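Local coordinates for flagellar biosynthetic protein FlhB (Shewanella putrefaciens CN-32, PDB 6Z0W), which is probably required for flagellar rod formation and takes part in type III export of flagellin, its cytoplasmic domain being the part described here, at residues A[8-21]-A[53-67]. Sequence-based numbering, arbitrary orientation.
Sequences MMAEVPNADVIVVN and IREVAREYNIAIVSA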
ATOM      1  N   MET A   8      -1.548 -14.612   4.924  1.00 42.72           N
ATOM      2  CA  MET A   8      -1.558 -13.236   4.451  1.00 40.96           C
ATOM      3  C   MET A   8      -2.369 -13.093   3.161  1.00 40.53           C
ATOM      4  O   MET A   8      -3.148 -12.151   3.016  1.00 40.84           O
ATOM      5  CB  MET A   8      -0.123 -12.754   4.261  1.00 41.53           C
ATOM      6  CG  MET A   8      -0.003 -11.302   3.856  1.00 39.30           C
ATOM      7  SD  MET A   8       1.640 -10.983   3.149  1.00 42.26           S
ATOM      8  CE  MET A   8       1.512 -11.858   1.606  1.00 41.28           C
ATOM      9  N   MET A   9      -2.222 -14.025   2.220  1.00 43.97           N
ATOM     10  CA  MET A   9      -2.909 -13.893   0.937  1.00 42.92           C
ATOM     11  C   MET A   9      -4.417 -13.958   1.091  1.00 37.62           C
ATOM     12  O   MET A   9      -5.143 -13.308   0.332  1.00 34.37           O
ATOM     13  CB  MET A   9      -2.454 -14.987  -0.035  1.00 46.65           C
ATOM     14  CG  MET A   9      -1.142 -14.703  -0.641  1.00 49.57           C
ATOM     15  SD  MET A   9      -1.171 -13.163  -1.556  1.00 47.25           S
ATOM     16  CE  MET A   9       0.574 -12.990  -1.758  1.00 48.60           C
ATOM     17  N   ALA A  10      -4.901 -14.737   2.055  1.00 40.83           N
ATOM     18  CA  ALA A  10      -6.327 -14.808   2.371  1.00 39.80           C
ATOM     19  C   ALA A  10      -6.912 -13.487   2.843  1.00 39.79           C
ATOM     20  O   ALA A  10      -8.141 -13.379   2.919  1.00 37.93           O
ATOM     21  CB  ALA A  10      -6.567 -15.881   3.436  1.00 38.20           C
ATOM     22  N   GLU A  11      -6.082 -12.488   3.179  1.00 42.06           N
ATOM     23  CA  GLU A  11      -6.575 -11.215   3.711  1.00 39.17           C
ATOM     24  C   GLU A  11      -6.767 -10.144   2.650  1.00 34.12           C
ATOM     25  O   GLU A  11      -7.507  -9.181   2.893  1.00 34.05           O
ATOM     26  CB  GLU A  11      -5.614 -10.645   4.766  1.00 44.02           C
ATOM     27  CG  GLU A  11      -5.614 -11.345   6.114  1.00 46.43           C
ATOM     28  CD  GLU A  11      -6.971 -11.302   6.786  1.00 50.36           C
ATOM     29  OE1 GLU A  11      -7.668 -10.271   6.643  1.00 51.90           O
ATOM     30  OE2 GLU A  11      -7.347 -12.311   7.429  1.00 50.27           O
ATOM     31  N   VAL A  12      -6.110 -10.279   1.502  1.00 33.55           N
ATOM     32  CA  VAL A  12      -6.131  -9.304   0.410  1.00 36.88           C
ATOM     33  C   VAL A  12      -7.557  -8.929  -0.009  1.00 37.40           C
ATOM     34  O   VAL A  12      -7.792  -7.747  -0.320  1.00 35.67           O
ATOM     35  CB  VAL A  12      -5.314  -9.809  -0.800  1.00 39.97           C
ATOM     36  CG1 VAL A  12      -5.416  -8.855  -1.949  1.00 40.76           C
ATOM     37  CG2 VAL A  12      -3.839  -9.931  -0.450  1.00 41.47           C
ATOM     38  N   PRO A  13      -8.534  -9.858  -0.033  1.00 36.42           N
ATOM     39  CA  PRO A  13      -9.921  -9.442  -0.314  1.00 37.20           C
ATOM     40  C   PRO A  13     -10.465  -8.361   0.620  1.00 37.99           C
ATOM     41  O   PRO A  13     -11.442  -7.689   0.256  1.00 39.24           O
ATOM     42  CB  PRO A  13     -10.719 -10.749  -0.169  1.00 36.92           C
ATOM     43  CG  PRO A  13      -9.704 -11.831  -0.538  1.00 36.84           C
ATOM     44  CD  PRO A  13      -8.425 -11.336   0.059  1.00 36.07           C
ATOM     45  N   ASN A  14      -9.894  -8.173   1.809  1.00 33.89           N
ATOM     46  CA  ASN A  14     -10.427  -7.161   2.719  1.00 34.04           C
ATOM     47  C   ASN A  14      -9.746  -5.800   2.550  1.00 32.29           C
ATOM     48  O   ASN A  14     -10.106  -4.859   3.246  1.00 36.53           O
ATOM     49  CB  ASN A  14     -10.297  -7.627   4.171  1.00 38.26           C
ATOM     50  CG  ASN A  14     -10.936  -8.975   4.404  1.00 43.52           C
ATOM     51  OD1 ASN A  14     -11.990  -9.279   3.850  1.00 42.40           O
ATOM     52  ND2 ASN A  14     -10.267  -9.818   5.176  1.00 48.72           N
ATOM     53  N   ALA A  15      -8.812  -5.671   1.619  1.00 30.42           N
ATOM     54  CA  ALA A  15      -8.063  -4.440   1.449  1.00 31.89           C
ATOM     55  C   ALA A  15      -8.958  -3.342   0.880  1.00 34.80           C
ATOM     56  O   ALA A  15      -9.864  -3.602   0.091  1.00 33.73           O
ATOM     57  CB  ALA A  15      -6.876  -4.669   0.497  1.00 25.57           C
ATOM     58  N   ASP A  16      -8.640  -2.093   1.215  1.00 33.79           N
ATOM     59  CA  ASP A  16      -9.273  -0.983   0.511  1.00 34.59           C
ATOM     60  C   ASP A  16      -8.512  -0.568  -0.743  1.00 37.74           C
ATOM     61  O   ASP A  16      -9.124  -0.043  -1.680  1.00 39.68           O
ATOM     62  CB  ASP A  16      -9.410   0.206   1.455  1.00 36.29           C
ATOM     63  CG  ASP A  16     -10.482  -0.021   2.493  1.00 35.84           C
ATOM     64  OD1 ASP A  16     -11.603  -0.347   2.067  1.00 35.80           O
ATOM     65  OD2 ASP A  16     -10.199   0.077   3.709  1.00 35.80           O
ATOM     66  N   VAL A  17      -7.200  -0.796  -0.788  1.00 35.62           N
ATOM     67  CA  VAL A  17      -6.376  -0.367  -1.914  1.00 32.43           C
ATOM     68  C   VAL A  17      -5.095  -1.179  -1.868  1.00 31.96           C
ATOM     69  O   VAL A  17      -4.687  -1.649  -0.801  1.00 30.78           O
ATOM     70  CB  VAL A  17      -6.098   1.160  -1.857  1.00 29.45           C
ATOM     71  CG1 VAL A  17      -5.099   1.477  -0.748  1.00 29.85           C
ATOM     72  CG2 VAL A  17      -5.572   1.686  -3.206  1.00 25.66           C
ATOM     73  N   ILE A  18      -4.490  -1.392  -3.038  1.00 33.00           N
ATOM     74  CA  ILE A  18      -3.112  -1.870  -3.171  1.00 33.40           C
ATOM     75  C   ILE A  18      -2.294  -0.730  -3.749  1.00 33.57           C
ATOM     76  O   ILE A  18      -2.588  -0.248  -4.848  1.00 34.37           O
ATOM     77  CB  ILE A  18      -2.984  -3.099  -4.084  1.00 32.19           C
ATOM     78  CG1 ILE A  18      -4.140  -4.069  -3.903  1.00 33.56           C
ATOM     79  CG2 ILE A  18      -1.607  -3.776  -3.902  1.00 30.16           C
ATOM     80  CD1 ILE A  18      -4.217  -4.735  -2.567  1.00 35.18           C
ATOM     81  N   VAL A  19      -1.280  -0.291  -3.015  1.00 32.36           N
ATOM     82  CA  VAL A  19      -0.308   0.674  -3.506  1.00 31.14           C
ATOM     83  C   VAL A  19       0.871  -0.103  -4.045  1.00 35.61           C
ATOM     84  O   VAL A  19       1.433  -0.965  -3.347  1.00 37.26           O
ATOM     85  CB  VAL A  19       0.133   1.631  -2.395  1.00 32.71           C
ATOM     86  CG1 VAL A  19       1.072   2.717  -2.961  1.00 34.20           C
ATOM     87  CG2 VAL A  19      -1.117   2.224  -1.722  1.00 34.02           C
ATOM     88  N   VAL A  20       1.242   0.175  -5.288  1.00 35.95           N
ATOM     89  CA  VAL A  20       2.278  -0.617  -5.929  1.00 36.13           C
ATOM     90  C   VAL A  20       3.369   0.272  -6.485  1.00 41.14           C
ATOM     91  O   VAL A  20       3.186   1.480  -6.675  1.00 39.46           O
ATOM     92  CB  VAL A  20       1.758  -1.531  -7.076  1.00 30.73           C
ATOM     93  CG1 VAL A  20       0.809  -2.536  -6.554  1.00 26.05           C
ATOM     94  CG2 VAL A  20       1.160  -0.705  -8.191  1.00 31.97           C
ATOM     95  N   ASN A  21       4.542  -0.367  -6.602  1.00 46.89           N
ATOM     96  CA  ASN A  21       5.647  -0.224  -7.563  1.00 57.54           C
ATOM     97  C   ASN A  21       7.035  -0.401  -6.950  1.00 59.98           C
ATOM     98  O   ASN A  21       7.734  -1.341  -7.369  1.00 61.49           O
ATOM     99  CB  ASN A  21       5.613   1.070  -8.325  1.00 60.26           C
ATOM    100  CG  ASN A  21       5.009   0.875  -9.687  1.00 61.17           C
ATOM    101  OD1 ASN A  21       3.798   0.719  -9.853  1.00 61.41           O
ATOM    102  ND2 ASN A  21       5.880   0.820 -10.694  1.00 61.08           N
ATOM    103  N   ILE A  53      -0.471 -10.671  -4.945  1.00 37.91           N
ATOM    104  CA  ILE A  53      -1.371  -9.737  -4.268  1.00 37.11           C
ATOM    105  C   ILE A  53      -2.185  -8.961  -5.295  1.00 39.84           C
ATOM    106  O   ILE A  53      -3.412  -8.836  -5.183  1.00 40.56           O
ATOM    107  CB  ILE A  53      -0.567  -8.804  -3.345  1.00 30.91           C
ATOM    108  CG1 ILE A  53      -0.024  -9.620  -2.182  1.00 30.94           C
ATOM    109  CG2 ILE A  53      -1.452  -7.615  -2.861  1.00 29.95           C
ATOM    110  CD1 ILE A  53       0.918  -8.868  -1.272  1.00 30.46           C
ATOM    111  N   ARG A  54      -1.515  -8.443  -6.325  1.00 40.05           N
ATOM    112  CA  ARG A  54      -2.221  -7.670  -7.341  1.00 40.80           C
ATOM    113  C   ARG A  54      -3.282  -8.510  -8.054  1.00 40.07           C
ATOM    114  O   ARG A  54      -4.422  -8.052  -8.245  1.00 38.86           O
ATOM    115  CB  ARG A  54      -1.209  -7.086  -8.322  1.00 43.22           C
ATOM    116  CG  ARG A  54      -0.367  -5.981  -7.700  1.00 43.07           C
ATOM    117  CD  ARG A  54       0.773  -5.561  -8.616  1.00 44.95           C
ATOM    118  NE  ARG A  54       0.279  -5.112  -9.914  1.00 46.94           N
ATOM    119  CZ  ARG A  54       0.976  -4.387 -10.787  1.00 49.02           C
ATOM    120  NH1 ARG A  54       2.219  -3.995 -10.509  1.00 50.13           N
ATOM    121  NH2 ARG A  54       0.422  -4.042 -11.941  1.00 48.00           N
ATOM    122  N   GLU A  55      -2.959  -9.758  -8.409  1.00 39.50           N
ATOM    123  CA  GLU A  55      -3.945 -10.561  -9.126  1.00 41.53           C
ATOM    124  C   GLU A  55      -5.178 -10.833  -8.259  1.00 40.37           C
ATOM    125  O   GLU A  55      -6.311 -10.777  -8.761  1.00 36.92           O
ATOM    126  CB  GLU A  55      -3.310 -11.850  -9.643  1.00 51.88           C
ATOM    127  CG  GLU A  55      -3.455 -13.062  -8.753  1.00 62.17           C
ATOM    128  CD  GLU A  55      -2.925 -14.340  -9.409  1.00 73.22           C
ATOM    129  OE1 GLU A  55      -2.336 -14.266 -10.523  1.00 75.03           O
ATOM    130  OE2 GLU A  55      -3.086 -15.417  -8.786  1.00 77.59           O
ATOM    131  N   VAL A  56      -4.993 -11.062  -6.945  1.00 39.70           N
ATOM    132  CA  VAL A  56      -6.147 -11.265  -6.062  1.00 39.73           C
ATOM    133  C   VAL A  56      -6.943  -9.980  -5.943  1.00 37.20           C
ATOM    134  O   VAL A  56      -8.172  -9.984  -6.034  1.00 39.39           O
ATOM    135  CB  VAL A  56      -5.711 -11.783  -4.671  1.00 40.63           C
ATOM    136  CG1 VAL A  56      -6.898 -11.800  -3.684  1.00 39.32           C
ATOM    137  CG2 VAL A  56      -5.090 -13.158  -4.782  1.00 40.16           C
ATOM    138  N   ALA A  57      -6.253  -8.853  -5.771  1.00 36.36           N
ATOM    139  CA  ALA A  57      -6.944  -7.575  -5.686  1.00 37.53           C
ATOM    140  C   ALA A  57      -7.791  -7.306  -6.931  1.00 38.45           C
ATOM    141  O   ALA A  57      -8.926  -6.825  -6.822  1.00 37.64           O
ATOM    142  CB  ALA A  57      -5.926  -6.458  -5.477  1.00 37.53           C
ATOM    143  N   ARG A  58      -7.253  -7.600  -8.119  1.00 38.34           N
ATOM    144  CA  ARG A  58      -8.015  -7.363  -9.340  1.00 43.00           C
ATOM    145  C   ARG A  58      -9.199  -8.315  -9.448  1.00 41.32           C
ATOM    146  O   ARG A  58     -10.274  -7.929  -9.920  1.00 41.28           O
ATOM    147  CB  ARG A  58      -7.125  -7.500 -10.574  1.00 48.97           C
ATOM    148  CG  ARG A  58      -7.792  -6.940 -11.843  1.00 58.62           C
ATOM    149  CD  ARG A  58      -7.792  -7.891 -13.056  1.00 66.12           C
ATOM    150  NE  ARG A  58      -8.585  -7.365 -14.183  1.00 70.70           N
ATOM    151  CZ  ARG A  58      -9.770  -7.849 -14.558  1.00 72.39           C
ATOM    152  NH1 ARG A  58     -10.299  -8.868 -13.901  1.00 72.08           N
ATOM    153  NH2 ARG A  58     -10.429  -7.322 -15.588  1.00 73.60           N
ATOM    154  N   GLU A  59      -9.000  -9.572  -9.060  1.00 39.50           N
ATOM    155  CA  GLU A  59     -10.120 -10.497  -8.972  1.00 41.87           C
ATOM    156  C   GLU A  59     -11.257  -9.922  -8.118  1.00 39.12           C
ATOM    157  O   GLU A  59     -12.432 -10.030  -8.492  1.00 39.43           O
ATOM    158  CB  GLU A  59      -9.628 -11.837  -8.429  1.00 46.28           C
ATOM    159  CG  GLU A  59     -10.646 -12.941  -8.471  1.00 50.75           C
ATOM    160  CD  GLU A  59     -10.974 -13.405  -9.883  1.00 56.03           C
ATOM    161  OE1 GLU A  59     -10.077 -13.338 -10.762  1.00 57.21           O
ATOM    162  OE2 GLU A  59     -12.131 -13.851 -10.106  1.00 55.57           O
ATOM    163  N   TYR A  60     -10.929  -9.266  -6.991  1.00 38.40           N
ATOM    164  CA  TYR A  60     -11.935  -8.741  -6.068  1.00 38.68           C
ATOM    165  C   TYR A  60     -12.294  -7.279  -6.335  1.00 40.92           C
ATOM    166  O   TYR A  60     -12.980  -6.657  -5.510  1.00 40.73           O
ATOM    167  CB  TYR A  60     -11.468  -8.914  -4.614  1.00 34.57           C
ATOM    168  CG  TYR A  60     -11.706 -10.326  -4.090  1.00 34.12           C
ATOM    169  CD1 TYR A  60     -12.813 -10.612  -3.290  1.00 34.91           C
ATOM    170  CD2 TYR A  60     -10.856 -11.367  -4.432  1.00 33.49           C
ATOM    171  CE1 TYR A  60     -13.040 -11.897  -2.817  1.00 36.72           C
ATOM    172  CE2 TYR A  60     -11.066 -12.656  -3.966  1.00 36.68           C
ATOM    173  CZ  TYR A  60     -12.174 -12.910  -3.154  1.00 38.69           C
ATOM    174  OH  TYR A  60     -12.442 -14.175  -2.670  1.00 43.16           O
ATOM    175  N   ASN A  61     -11.887  -6.734  -7.483  1.00 39.40           N
ATOM    176  CA  ASN A  61     -12.170  -5.345  -7.850  1.00 39.75           C
ATOM    177  C   ASN A  61     -11.669  -4.375  -6.783  1.00 38.17           C
ATOM    178  O   ASN A  61     -12.353  -3.410  -6.412  1.00 37.89           O
ATOM    179  CB  ASN A  61     -13.665  -5.131  -8.115  1.00 40.64           C
ATOM    180  CG  ASN A  61     -14.117  -5.781  -9.403  1.00 45.97           C
ATOM    181  OD1 ASN A  61     -13.667  -5.416 -10.491  1.00 48.16           O
ATOM    182  ND2 ASN A  61     -14.970  -6.788  -9.282  1.00 46.31           N
ATOM    183  N   ILE A  62     -10.475  -4.634  -6.266  1.00 34.46           N
ATOM    184  CA  ILE A  62      -9.854  -3.728  -5.311  1.00 33.71           C
ATOM    185  C   ILE A  62      -8.905  -2.807  -6.066  1.00 36.05           C
ATOM    186  O   ILE A  62      -8.034  -3.277  -6.817  1.00 40.92           O
ATOM    187  CB  ILE A  62      -9.143  -4.504  -4.194  1.00 35.58           C
ATOM    188  CG1 ILE A  62     -10.202  -5.197  -3.324  1.00 36.08           C
ATOM    189  CG2 ILE A  62      -8.240  -3.564  -3.361  1.00 35.07           C
ATOM    190  CD1 ILE A  62      -9.681  -6.199  -2.347  1.00 35.42           C
ATOM    191  N   ALA A  63      -9.082  -1.493  -5.880  1.00 30.15           N
ATOM    192  CA  ALA A  63      -8.272  -0.512  -6.599  1.00 29.04           C
ATOM    193  C   ALA A  63      -6.773  -0.747  -6.380  1.00 29.01           C
ATOM    194  O   ALA A  63      -6.307  -0.962  -5.258  1.00 30.07           O
ATOM    195  CB  ALA A  63      -8.644   0.904  -6.168  1.00 28.89           C
ATOM    196  N   ILE A  64      -6.027  -0.741  -7.465  1.00 29.53           N
ATOM    197  CA  ILE A  64      -4.579  -0.844  -7.439  1.00 30.09           C
ATOM    198  C   ILE A  64      -4.046   0.476  -7.976  1.00 33.92           C
ATOM    199  O   ILE A  64      -4.393   0.876  -9.094  1.00 36.31           O
ATOM    200  CB  ILE A  64      -4.084  -2.006  -8.308  1.00 34.58           C
ATOM    201  CG1 ILE A  64      -4.716  -3.333  -7.859  1.00 38.19           C
ATOM    202  CG2 ILE A  64      -2.557  -2.016  -8.305  1.00 34.98           C
ATOM    203  CD1 ILE A  64      -4.495  -4.470  -8.841  1.00 39.00           C
ATOM    204  N   VAL A  65      -3.233   1.181  -7.198  1.00 32.11           N
ATOM    205  CA  VAL A  65      -2.746   2.475  -7.663  1.00 35.74           C
ATOM    206  C   VAL A  65      -1.232   2.493  -7.562  1.00 39.08           C
ATOM    207  O   VAL A  65      -0.655   1.941  -6.618  1.00 40.47           O
ATOM    208  CB  VAL A  65      -3.389   3.660  -6.911  1.00 35.28           C
ATOM    209  CG1 VAL A  65      -4.893   3.419  -6.746  1.00 33.90           C
ATOM    210  CG2 VAL A  65      -2.761   3.868  -5.563  1.00 36.76           C
ATOM    211  N   SER A  66      -0.589   3.090  -8.566  1.00 37.13           N
ATOM    212  CA  SER A  66       0.862   3.175  -8.613  1.00 39.30           C
ATOM    213  C   SER A  66       1.298   4.522  -8.050  1.00 39.63           C
ATOM    214  O   SER A  66       1.043   5.572  -8.657  1.00 36.11           O
ATOM    215  CB  SER A  66       1.400   2.998 -10.027  1.00 41.46           C
ATOM    216  OG  SER A  66       2.809   3.164  -9.983  1.00 46.25           O
ATOM    217  N   ALA A  67       1.989   4.473  -6.911  1.00 39.39           N
ATOM    218  CA  ALA A  67       2.705   5.625  -6.363  1.00 38.99           C
ATOM    219  C   ALA A  67       4.003   5.081  -5.779  1.00 33.78           C
ATOM    220  O   ALA A  67       4.067   4.761  -4.591  1.00 34.15           O
ATOM    221  CB  ALA A  67       1.864   6.360  -5.310  1.00 37.82           C
TER
HETATM  222  O   HOH W   1     -10.717  -0.732  -3.464  1.00 35.82           O
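Ile18 and Val20 of strand 17-20 lie opposite Ile64 and Ser66 of the parallel strand 64-66, and their backbone N and O atoms bond to the residues flanking these, as in any parallel ladder. Ile18 N-H is donated to Ala63 O (N to O 2.9 Å), and Ile18 O accepts the N-H of Val65 (N to O 2.8 Å); Val20 N then reaches Val65 O, and the last bond, Ala67 N to Val20 O, is longer at 3.2 Å. Just ahead of the ladder, a water bridges Asp16 O to Ala63 N. At its far end Ser66 OG donates to Asn21 OD1 (2.6 Å), coming from above the amide's carbonyl plane.

These are inner strands of the mixed sheet of the FlhB cytoplasmic domain, flanked by strands 25-30 and 114-115, and helix 47-59 packs on the face bearing Ile18 and Val20. Branched aliphatic residues suit that layer: Ile18 CG1, turned beside its own backbone N (chi1 -39°), presses on Ala57 CB at a tight 3.4 Å, where the small alanine lets helix and sheet come close. Ile53 meets Ile18 CG2 through its CG2, while Met9 lays its flexible thioether end across Ile53 CG1. Were Ile53 an alanine, the loss of CG1, CG2 and CD1 would probably open a gap between Met9 CE and Ile18 and leave the thioether end freer to turn.

Farther along the helix, Val12 CG1 touches Val56 CG1 (3.7 Å). Pro13 sets its rigid ring over one face of Tyr60, a CH-pi contact with CB 3.8 Å from the centroid.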